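PDB 7D3U: monovalent Na+/H+ antiporter subunit D from Dietzia sp. DQ12-45-1b, which is a membrane subunit of the Mrp complex, a sodium/proton pump, and probably takes part in exchanging sodium for protons across the cell membrane. Local coordinates for residues 360-374 and 422-435. Residues are numbered along the deposited sequence; the frame is centred on the assembly and turned at random.
With LMT (dodecyl-beta-D-maltoside), chain Q; LMT (dodecyl-beta-D-maltoside), chain K.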
ATOM      1  N   SER A 360      15.372   8.341  22.971  1.00 82.32           N
ATOM      2  CA  SER A 360      15.838   9.718  23.014  1.00 82.32           C
ATOM      3  C   SER A 360      17.330   9.749  22.735  1.00 82.32           C
ATOM      4  O   SER A 360      18.055   8.804  23.051  1.00 82.32           O
ATOM      5  CB  SER A 360      15.540  10.367  24.371  1.00 82.32           C
ATOM      6  OG  SER A 360      14.145  10.479  24.585  1.00 82.32           O
ATOM      7  N   GLY A 361      17.777  10.849  22.136  1.00 80.29           N
ATOM      8  CA  GLY A 361      19.192  11.054  21.915  1.00 80.29           C
ATOM      9  C   GLY A 361      19.801  10.240  20.801  1.00 80.29           C
ATOM     10  O   GLY A 361      21.030  10.208  20.685  1.00 80.29           O
ATOM     11  N   LEU A 362      18.988   9.580  19.976  1.00 77.78           N
ATOM     12  CA  LEU A 362      19.531   8.775  18.889  1.00 77.78           C
ATOM     13  C   LEU A 362      20.299   9.612  17.876  1.00 77.78           C
ATOM     14  O   LEU A 362      21.075   9.056  17.092  1.00 77.78           O
ATOM     15  CB  LEU A 362      18.411   8.011  18.188  1.00 77.78           C
ATOM     16  CG  LEU A 362      18.261   6.550  18.602  1.00 77.78           C
ATOM     17  CD1 LEU A 362      18.128   6.435  20.106  1.00 77.78           C
ATOM     18  CD2 LEU A 362      17.069   5.926  17.914  1.00 77.78           C
ATOM     19  N   ALA A 363      20.103  10.931  17.870  1.00 77.78           N
ATOM     20  CA  ALA A 363      20.908  11.792  17.016  1.00 77.78           C
ATOM     21  C   ALA A 363      22.324  11.954  17.542  1.00 77.78           C
ATOM     22  O   ALA A 363      23.208  12.374  16.789  1.00 77.78           O
ATOM     23  CB  ALA A 363      20.248  13.162  16.872  1.00 77.78           C
ATOM     24  N   LYS A 364      22.559  11.635  18.813  1.00 79.94           N
ATOM     25  CA  LYS A 364      23.886  11.740  19.404  1.00 79.94           C
ATOM     26  C   LYS A 364      24.641  10.421  19.360  1.00 79.94           C
ATOM     27  O   LYS A 364      25.848  10.407  19.099  1.00 79.94           O
ATOM     28  CB  LYS A 364      23.779  12.225  20.851  1.00 79.94           C
ATOM     29  CG  LYS A 364      25.115  12.343  21.561  1.00 79.94           C
ATOM     30  CD  LYS A 364      24.975  13.067  22.889  1.00 79.94           C
ATOM     31  CE  LYS A 364      26.333  13.309  23.527  1.00 79.94           C
ATOM     32  NZ  LYS A 364      27.018  12.032  23.867  1.00 79.94           N
ATOM     33  N   THR A 365      23.953   9.309  19.605  1.00 81.92           N
ATOM     34  CA  THR A 365      24.602   8.007  19.627  1.00 81.92           C
ATOM     35  C   THR A 365      24.657   7.354  18.255  1.00 81.92           C
ATOM     36  O   THR A 365      25.547   6.533  18.006  1.00 81.92           O
ATOM     37  CB  THR A 365      23.880   7.074  20.602  1.00 81.92           C
ATOM     38  OG1 THR A 365      22.804   6.415  19.925  1.00 81.92           O
ATOM     39  CG2 THR A 365      23.320   7.862  21.769  1.00 81.92           C
ATOM     40  N   GLU A 366      23.730   7.689  17.361  1.00 81.91           N
ATOM     41  CA  GLU A 366      23.690   7.125  16.013  1.00 81.91           C
ATOM     42  C   GLU A 366      23.554   8.262  15.010  1.00 81.91           C
ATOM     43  O   GLU A 366      22.455   8.547  14.519  1.00 81.91           O
ATOM     44  CB  GLU A 366      22.549   6.122  15.864  1.00 81.91           C
ATOM     45  CG  GLU A 366      22.438   5.143  17.008  1.00 81.91           C
ATOM     46  CD  GLU A 366      22.906   3.765  16.619  1.00 81.91           C
ATOM     47  OE1 GLU A 366      23.559   3.649  15.562  1.00 81.91           O
ATOM     48  OE2 GLU A 366      22.617   2.800  17.358  1.00 81.91           O
ATOM     49  N   PRO A 367      24.659   8.933  14.677  1.00 77.70           N
ATOM     50  CA  PRO A 367      24.560  10.077  13.763  1.00 77.70           C
ATOM     51  C   PRO A 367      24.309   9.682  12.320  1.00 77.70           C
ATOM     52  O   PRO A 367      23.721  10.474  11.574  1.00 77.70           O
ATOM     53  CB  PRO A 367      25.917  10.771  13.931  1.00 77.70           C
ATOM     54  CG  PRO A 367      26.836   9.675  14.328  1.00 77.70           C
ATOM     55  CD  PRO A 367      26.030   8.732  15.171  1.00 77.70           C
ATOM     56  N   LEU A 368      24.731   8.489  11.900  1.00 77.52           N
ATOM     57  CA  LEU A 368      24.539   8.080  10.512  1.00 77.52           C
ATOM     58  C   LEU A 368      23.058   7.988  10.167  1.00 77.52           C
ATOM     59  O   LEU A 368      22.589   8.610   9.204  1.00 77.52           O
ATOM     60  CB  LEU A 368      25.231   6.741  10.262  1.00 77.52           C
ATOM     61  CG  LEU A 368      26.545   6.765   9.484  1.00 77.52           C
ATOM     62  CD1 LEU A 368      26.298   7.121   8.031  1.00 77.52           C
ATOM     63  CD2 LEU A 368      27.519   7.739  10.116  1.00 77.52           C
ATOM     64  N   VAL A 369      22.300   7.216  10.950  1.00 75.32           N
ATOM     65  CA  VAL A 369      20.875   7.073  10.678  1.00 75.32           C
ATOM     66  C   VAL A 369      20.147   8.382  10.941  1.00 75.32           C
ATOM     67  O   VAL A 369      19.146   8.679  10.284  1.00 75.32           O
ATOM     68  CB  VAL A 369      20.286   5.913  11.502  1.00 75.32           C
ATOM     69  CG1 VAL A 369      20.503   6.143  12.980  1.00 75.32           C
ATOM     70  CG2 VAL A 369      18.810   5.725  11.196  1.00 75.32           C
ATOM     71  N   ALA A 370      20.642   9.198  11.871  1.00 74.02           N
ATOM     72  CA  ALA A 370      20.018  10.494  12.114  1.00 74.02           C
ATOM     73  C   ALA A 370      20.138  11.400  10.896  1.00 74.02           C
ATOM     74  O   ALA A 370      19.171  12.064  10.510  1.00 74.02           O
ATOM     75  CB  ALA A 370      20.642  11.158  13.338  1.00 74.02           C
ATOM     76  N   VAL A 371      21.319  11.435  10.276  1.00 73.22           N
ATOM     77  CA  VAL A 371      21.501  12.209   9.050  1.00 73.22           C
ATOM     78  C   VAL A 371      20.634  11.643   7.935  1.00 73.22           C
ATOM     79  O   VAL A 371      19.940  12.381   7.221  1.00 73.22           O
ATOM     80  CB  VAL A 371      22.986  12.230   8.650  1.00 73.22           C
ATOM     81  CG1 VAL A 371      23.145  12.750   7.236  1.00 73.22           C
ATOM     82  CG2 VAL A 371      23.781  13.069   9.626  1.00 73.22           C
ATOM     83  N   ALA A 372      20.670  10.319   7.765  1.00 72.71           N
ATOM     84  CA  ALA A 372      19.889   9.688   6.708  1.00 72.71           C
ATOM     85  C   ALA A 372      18.399   9.930   6.889  1.00 72.71           C
ATOM     86  O   ALA A 372      17.651   9.959   5.906  1.00 72.71           O
ATOM     87  CB  ALA A 372      20.178   8.189   6.666  1.00 72.71           C
ATOM     88  N   PHE A 373      17.948  10.110   8.129  1.00 72.55           N
ATOM     89  CA  PHE A 373      16.536  10.377   8.360  1.00 72.55           C
ATOM     90  C   PHE A 373      16.205  11.847   8.166  1.00 72.55           C
ATOM     91  O   PHE A 373      15.164  12.169   7.593  1.00 72.55           O
ATOM     92  CB  PHE A 373      16.122   9.938   9.762  1.00 72.55           C
ATOM     93  CG  PHE A 373      14.777  10.460  10.179  1.00 72.55           C
ATOM     94  CD1 PHE A 373      13.625   9.773   9.850  1.00 72.55           C
ATOM     95  CD2 PHE A 373      14.663  11.638  10.896  1.00 72.55           C
ATOM     96  CE1 PHE A 373      12.390  10.252  10.224  1.00 72.55           C
ATOM     97  CE2 PHE A 373      13.431  12.119  11.269  1.00 72.55           C
ATOM     98  CZ  PHE A 373      12.295  11.426  10.933  1.00 72.55           C
ATOM     99  N   PHE A 374      17.051  12.753   8.656  1.00 71.77           N
ATOM    100  CA  PHE A 374      16.708  14.167   8.568  1.00 71.77           C
ATOM    101  C   PHE A 374      16.775  14.662   7.132  1.00 71.77           C
ATOM    102  O   PHE A 374      15.959  15.495   6.720  1.00 71.77           O
ATOM    103  CB  PHE A 374      17.618  15.007   9.456  1.00 71.77           C
ATOM    104  CG  PHE A 374      17.063  16.366   9.755  1.00 71.77           C
ATOM    105  CD1 PHE A 374      16.104  16.533  10.737  1.00 71.77           C
ATOM    106  CD2 PHE A 374      17.473  17.470   9.035  1.00 71.77           C
ATOM    107  CE1 PHE A 374      15.584  17.778  11.009  1.00 71.77           C
ATOM    108  CE2 PHE A 374      16.952  18.716   9.303  1.00 71.77           C
ATOM    109  CZ  PHE A 374      16.009  18.870  10.293  1.00 71.77           C
ATOM    110  N   MET A 422       7.063  15.240  10.852  1.00 72.75           N
ATOM    111  CA  MET A 422       8.460  14.824  10.781  1.00 72.75           C
ATOM    112  C   MET A 422       9.266  15.409  11.932  1.00 72.75           C
ATOM    113  O   MET A 422      10.164  14.745  12.462  1.00 72.75           O
ATOM    114  CB  MET A 422       9.073  15.225   9.440  1.00 72.75           C
ATOM    115  CG  MET A 422       8.423  14.567   8.234  1.00 72.75           C
ATOM    116  SD  MET A 422       8.085  12.816   8.472  1.00 72.75           S
ATOM    117  CE  MET A 422       9.742  12.153   8.520  1.00 72.75           C
ATOM    118  N   LEU A 423       8.942  16.631  12.358  1.00 72.80           N
ATOM    119  CA  LEU A 423       9.600  17.208  13.522  1.00 72.80           C
ATOM    120  C   LEU A 423       9.168  16.514  14.802  1.00 72.80           C
ATOM    121  O   LEU A 423       9.964  16.395  15.733  1.00 72.80           O
ATOM    122  CB  LEU A 423       9.304  18.702  13.609  1.00 72.80           C
ATOM    123  CG  LEU A 423      10.104  19.597  12.668  1.00 72.80           C
ATOM    124  CD1 LEU A 423       9.784  21.053  12.934  1.00 72.80           C
ATOM    125  CD2 LEU A 423      11.589  19.334  12.818  1.00 72.80           C
ATOM    126  N   LYS A 424       7.918  16.054  14.867  1.00 75.43           N
ATOM    127  CA  LYS A 424       7.495  15.258  16.012  1.00 75.43           C
ATOM    128  C   LYS A 424       8.316  13.982  16.117  1.00 75.43           C
ATOM    129  O   LYS A 424       8.746  13.600  17.211  1.00 75.43           O
ATOM    130  CB  LYS A 424       6.008  14.931  15.905  1.00 75.43           C
ATOM    131  CG  LYS A 424       5.354  14.607  17.232  1.00 75.43           C
ATOM    132  CD  LYS A 424       3.921  15.095  17.267  1.00 75.43           C
ATOM    133  CE  LYS A 424       3.152  14.637  16.041  1.00 75.43           C
ATOM    134  NZ  LYS A 424       3.167  13.156  15.892  1.00 75.43           N
ATOM    135  N   ILE A 425       8.562  13.319  14.986  1.00 73.08           N
ATOM    136  CA  ILE A 425       9.411  12.128  15.001  1.00 73.08           C
ATOM    137  C   ILE A 425      10.830  12.495  15.423  1.00 73.08           C
ATOM    138  O   ILE A 425      11.424  11.861  16.305  1.00 73.08           O
ATOM    139  CB  ILE A 425       9.403  11.435  13.629  1.00 73.08           C
ATOM    140  CG1 ILE A 425       8.025  10.864  13.321  1.00 73.08           C
ATOM    141  CG2 ILE A 425      10.420  10.317  13.607  1.00 73.08           C
ATOM    142  CD1 ILE A 425       7.970  10.127  12.011  1.00 73.08           C
ATOM    143  N   TRP A 426      11.393  13.525  14.786  1.00 73.48           N
ATOM    144  CA  TRP A 426      12.759  13.953  15.073  1.00 73.48           C
ATOM    145  C   TRP A 426      12.936  14.348  16.533  1.00 73.48           C
ATOM    146  O   TRP A 426      14.023  14.176  17.094  1.00 73.48           O
ATOM    147  CB  TRP A 426      13.119  15.118  14.147  1.00 73.48           C
ATOM    148  CG  TRP A 426      14.448  15.756  14.387  1.00 73.48           C
ATOM    149  CD1 TRP A 426      14.678  16.959  14.983  1.00 73.48           C
ATOM    150  CD2 TRP A 426      15.729  15.249  14.001  1.00 73.48           C
ATOM    151  NE1 TRP A 426      16.024  17.225  15.009  1.00 73.48           N
ATOM    152  CE2 TRP A 426      16.690  16.190  14.411  1.00 73.48           C
ATOM    153  CE3 TRP A 426      16.158  14.087  13.357  1.00 73.48           C
ATOM    154  CZ2 TRP A 426      18.052  16.005  14.200  1.00 73.48           C
ATOM    155  CZ3 TRP A 426      17.508  13.906  13.147  1.00 73.48           C
ATOM    156  CH2 TRP A 426      18.440  14.859  13.567  1.00 73.48           C
ATOM    157  N   THR A 427      11.884  14.866  17.165  1.00 75.90           N
ATOM    158  CA  THR A 427      11.971  15.289  18.556  1.00 75.90           C
ATOM    159  C   THR A 427      11.743  14.126  19.511  1.00 75.90           C
ATOM    160  O   THR A 427      12.375  14.056  20.570  1.00 75.90           O
ATOM    161  CB  THR A 427      10.954  16.400  18.822  1.00 75.90           C
ATOM    162  OG1 THR A 427      11.182  17.480  17.910  1.00 75.90           O
ATOM    163  CG2 THR A 427      11.081  16.916  20.242  1.00 75.90           C
ATOM    164  N   GLY A 428      10.854  13.200  19.155  1.00 76.06           N
ATOM    165  CA  GLY A 428      10.560  12.086  20.031  1.00 76.06           C
ATOM    166  C   GLY A 428      11.503  10.914  19.925  1.00 76.06           C
ATOM    167  O   GLY A 428      11.442  10.017  20.769  1.00 76.06           O
ATOM    168  N   ILE A 429      12.373  10.888  18.917  1.00 74.95           N
ATOM    169  CA  ILE A 429      13.325   9.801  18.730  1.00 74.95           C
ATOM    170  C   ILE A 429      14.765  10.295  18.795  1.00 74.95           C
ATOM    171  O   ILE A 429      15.607   9.700  19.472  1.00 74.95           O
ATOM    172  CB  ILE A 429      13.067   9.047  17.407  1.00 74.95           C
ATOM    173  CG1 ILE A 429      11.769   8.251  17.495  1.00 74.95           C
ATOM    174  CG2 ILE A 429      14.222   8.124  17.083  1.00 74.95           C
ATOM    175  CD1 ILE A 429      11.528   7.363  16.302  1.00 74.95           C
ATOM    176  N   PHE A 430      15.066  11.393  18.104  1.00 74.66           N
ATOM    177  CA  PHE A 430      16.453  11.784  17.893  1.00 74.66           C
ATOM    178  C   PHE A 430      16.937  12.886  18.823  1.00 74.66           C
ATOM    179  O   PHE A 430      18.092  12.847  19.254  1.00 74.66           O
ATOM    180  CB  PHE A 430      16.658  12.230  16.443  1.00 74.66           C
ATOM    181  CG  PHE A 430      16.500  11.121  15.446  1.00 74.66           C
ATOM    182  CD1 PHE A 430      15.266  10.843  14.893  1.00 74.66           C
ATOM    183  CD2 PHE A 430      17.581  10.347  15.076  1.00 74.66           C
ATOM    184  CE1 PHE A 430      15.117   9.823  13.982  1.00 74.66           C
ATOM    185  CE2 PHE A 430      17.433   9.325  14.165  1.00 74.66           C
ATOM    186  CZ  PHE A 430      16.202   9.065  13.618  1.00 74.66           C
ATOM    187  N   LEU A 431      16.098  13.862  19.150  1.00 78.07           N
ATOM    188  CA  LEU A 431      16.516  14.972  19.994  1.00 78.07           C
ATOM    189  C   LEU A 431      16.267  14.642  21.461  1.00 78.07           C
ATOM    190  O   LEU A 431      15.182  14.182  21.827  1.00 78.07           O
ATOM    191  CB  LEU A 431      15.781  16.254  19.608  1.00 78.07           C
ATOM    192  CG  LEU A 431      16.233  16.906  18.304  1.00 78.07           C
ATOM    193  CD1 LEU A 431      15.603  18.278  18.150  1.00 78.07           C
ATOM    194  CD2 LEU A 431      17.746  16.999  18.249  1.00 78.07           C
ATOM    195  N   GLY A 432      17.276  14.883  22.293  1.00 85.60           N
ATOM    196  CA  GLY A 432      17.162  14.632  23.714  1.00 85.60           C
ATOM    197  C   GLY A 432      18.432  14.061  24.306  1.00 85.60           C
ATOM    198  O   GLY A 432      19.411  13.837  23.588  1.00 85.60           O
ATOM    199  N   GLU A 433      18.434  13.823  25.613  1.00 90.00           N
ATOM    200  CA  GLU A 433      19.647  13.212  26.139  1.00 90.00           C
ATOM    201  C   GLU A 433      19.561  11.694  26.032  1.00 90.00           C
ATOM    202  O   GLU A 433      18.507  11.112  26.306  1.00 90.00           O
ATOM    203  CB  GLU A 433      19.863  13.605  27.596  1.00 90.00           C
ATOM    204  CG  GLU A 433      20.325  15.033  27.791  1.00 90.00           C
ATOM    205  CD  GLU A 433      21.733  15.263  27.287  1.00 90.00           C
ATOM    206  OE1 GLU A 433      22.518  14.293  27.245  1.00 90.00           O
ATOM    207  OE2 GLU A 433      22.056  16.415  26.931  1.00 90.00           O
ATOM    208  N   PRO A 434      20.646  11.034  25.638  1.00 87.90           N
ATOM    209  CA  PRO A 434      20.616   9.570  25.529  1.00 87.90           C
ATOM    210  C   PRO A 434      20.408   8.899  26.876  1.00 87.90           C
ATOM    211  O   PRO A 434      21.283   8.945  27.746  1.00 87.90           O
ATOM    212  CB  PRO A 434      21.991   9.233  24.936  1.00 87.90           C
ATOM    213  CG  PRO A 434      22.481  10.505  24.335  1.00 87.90           C
ATOM    214  CD  PRO A 434      21.930  11.595  25.192  1.00 87.90           C
ATOM    215  N   THR A 435      19.254   8.285  27.056  1.00 92.38           N
ATOM    216  CA  THR A 435      18.899   7.579  28.273  1.00 92.38           C
ATOM    217  C   THR A 435      19.085   6.078  28.093  1.00 92.38           C
ATOM    218  O   THR A 435      18.874   5.545  26.999  1.00 92.38           O
ATOM    219  CB  THR A 435      17.446   7.857  28.664  1.00 92.38           C
ATOM    220  OG1 THR A 435      16.600   7.668  27.524  1.00 92.38           O
ATOM    221  CG2 THR A 435      17.290   9.278  29.179  1.00 92.38           C
TER
HETATM  222  C1  LMT Q 611      20.831  17.674   6.977  1.00 74.42           C
HETATM  223  C2  LMT Q 611      21.694  16.950   7.964  1.00 74.42           C
HETATM  224  C3  LMT Q 611      21.087  16.666   9.296  1.00 74.42           C
HETATM  225  C4  LMT Q 611      22.215  16.493  10.276  1.00 74.42           C
HETATM  226  C5  LMT Q 611      21.710  15.901  11.545  1.00 74.42           C
HETATM  227  C6  LMT Q 611      22.661  16.095  12.676  1.00 74.42           C
HETATM  228  C7  LMT Q 611      22.338  15.129  13.776  1.00 74.42           C
HETATM  229  C8  LMT Q 611      23.006  15.575  15.029  1.00 74.42           C
HETATM  230  C9  LMT Q 611      22.364  16.752  15.686  1.00 74.42           C
HETATM  231  C10 LMT Q 611      23.005  16.914  17.036  1.00 74.42           C
HETATM  232  C11 LMT Q 611      22.156  17.740  17.948  1.00 74.42           C
HETATM  233  C12 LMT Q 611      22.749  17.837  19.313  1.00 74.42           C
HETATM  234  C1  LMT K 605      30.885   8.983  13.331  1.00 83.05           C
HETATM  235  C2  LMT K 605      30.364   9.367  11.979  1.00 83.05           C
HETATM  236  C3  LMT K 605      29.411  10.516  11.937  1.00 83.05           C
HETATM  237  C4  LMT K 605      29.676  11.275  10.665  1.00 83.05           C
HETATM  238  C5  LMT K 605      28.468  11.277   9.790  1.00 83.05           C
HETATM  239  C6  LMT K 605      28.799  11.684   8.394  1.00 83.05           C
HETATM  240  C7  LMT K 605      27.546  11.833   7.584  1.00 83.05           C
HETATM  241  C8  LMT K 605      27.872  12.605   6.353  1.00 83.05           C
HETATM  242  C9  LMT K 605      27.215  12.100   5.111  1.00 83.05           C
HETATM  243  C10 LMT K 605      26.157  13.095   4.726  1.00 83.05           C
HETATM  244  C11 LMT K 605      25.294  12.572   3.623  1.00 83.05           C
HETATM  245  C12 LMT K 605      24.260  13.565   3.208  1.00 83.05           C
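Phe373, Phe374, Trp426 and Phe430 interlock where helix 367-374 runs antiparallel to helix 422-430, the segment axes 171° apart and 11.6 Å away at closest approach. Each of Phe373, Trp426 and Phe430 fills a knobs-into-holes position. Trp426 lies between two neighbours: CD1 of Phe374 stands 3.5 Å above the centre of one indole face, and CB of Phe430 covers the opposite face nearer the rim. The Phe374 contact is edge-to-face, its plane tilted 55° from the indole. Phe373 instead meets the indole at its rim, and against Phe430 its ring lies nearly parallel but slid aside, centroids 5.0 Å apart, so overlap is slight. With CG anti to the backbone N (chi1 167°), the Phe373 ring is carried across to the other helix, where its CZ also meets CE of Met422 and CG2 of Ile425. CD2 of Phe430 packs against CB of Ala370, 3.6 Å away.

Around Ile429 and Phe430 the contact turns to main-chain bonding. A pi-type turn covers 426-430, and Phe430 O accepts a hydrogen bond from Ala363 N (3.1 Å), in the carbonyl plane on a lone pair; Ile429 O takes a weak bond from Leu362 N. Gly361 CA lies beside Gly432 O, while the Pro434 ring packs on CG2 of Thr365.

A detergent chain reaches the indole edge at Trp426 CH2, and Phe140 of subunit A stacks edge-to-face with Phe374. The chemistry thus divides: aromatic shape-matching joins the helices beside detergent tails, consistent with a membrane-embedded surface, and two carbonyls take the first amides of helix 362-365, one of them weakly.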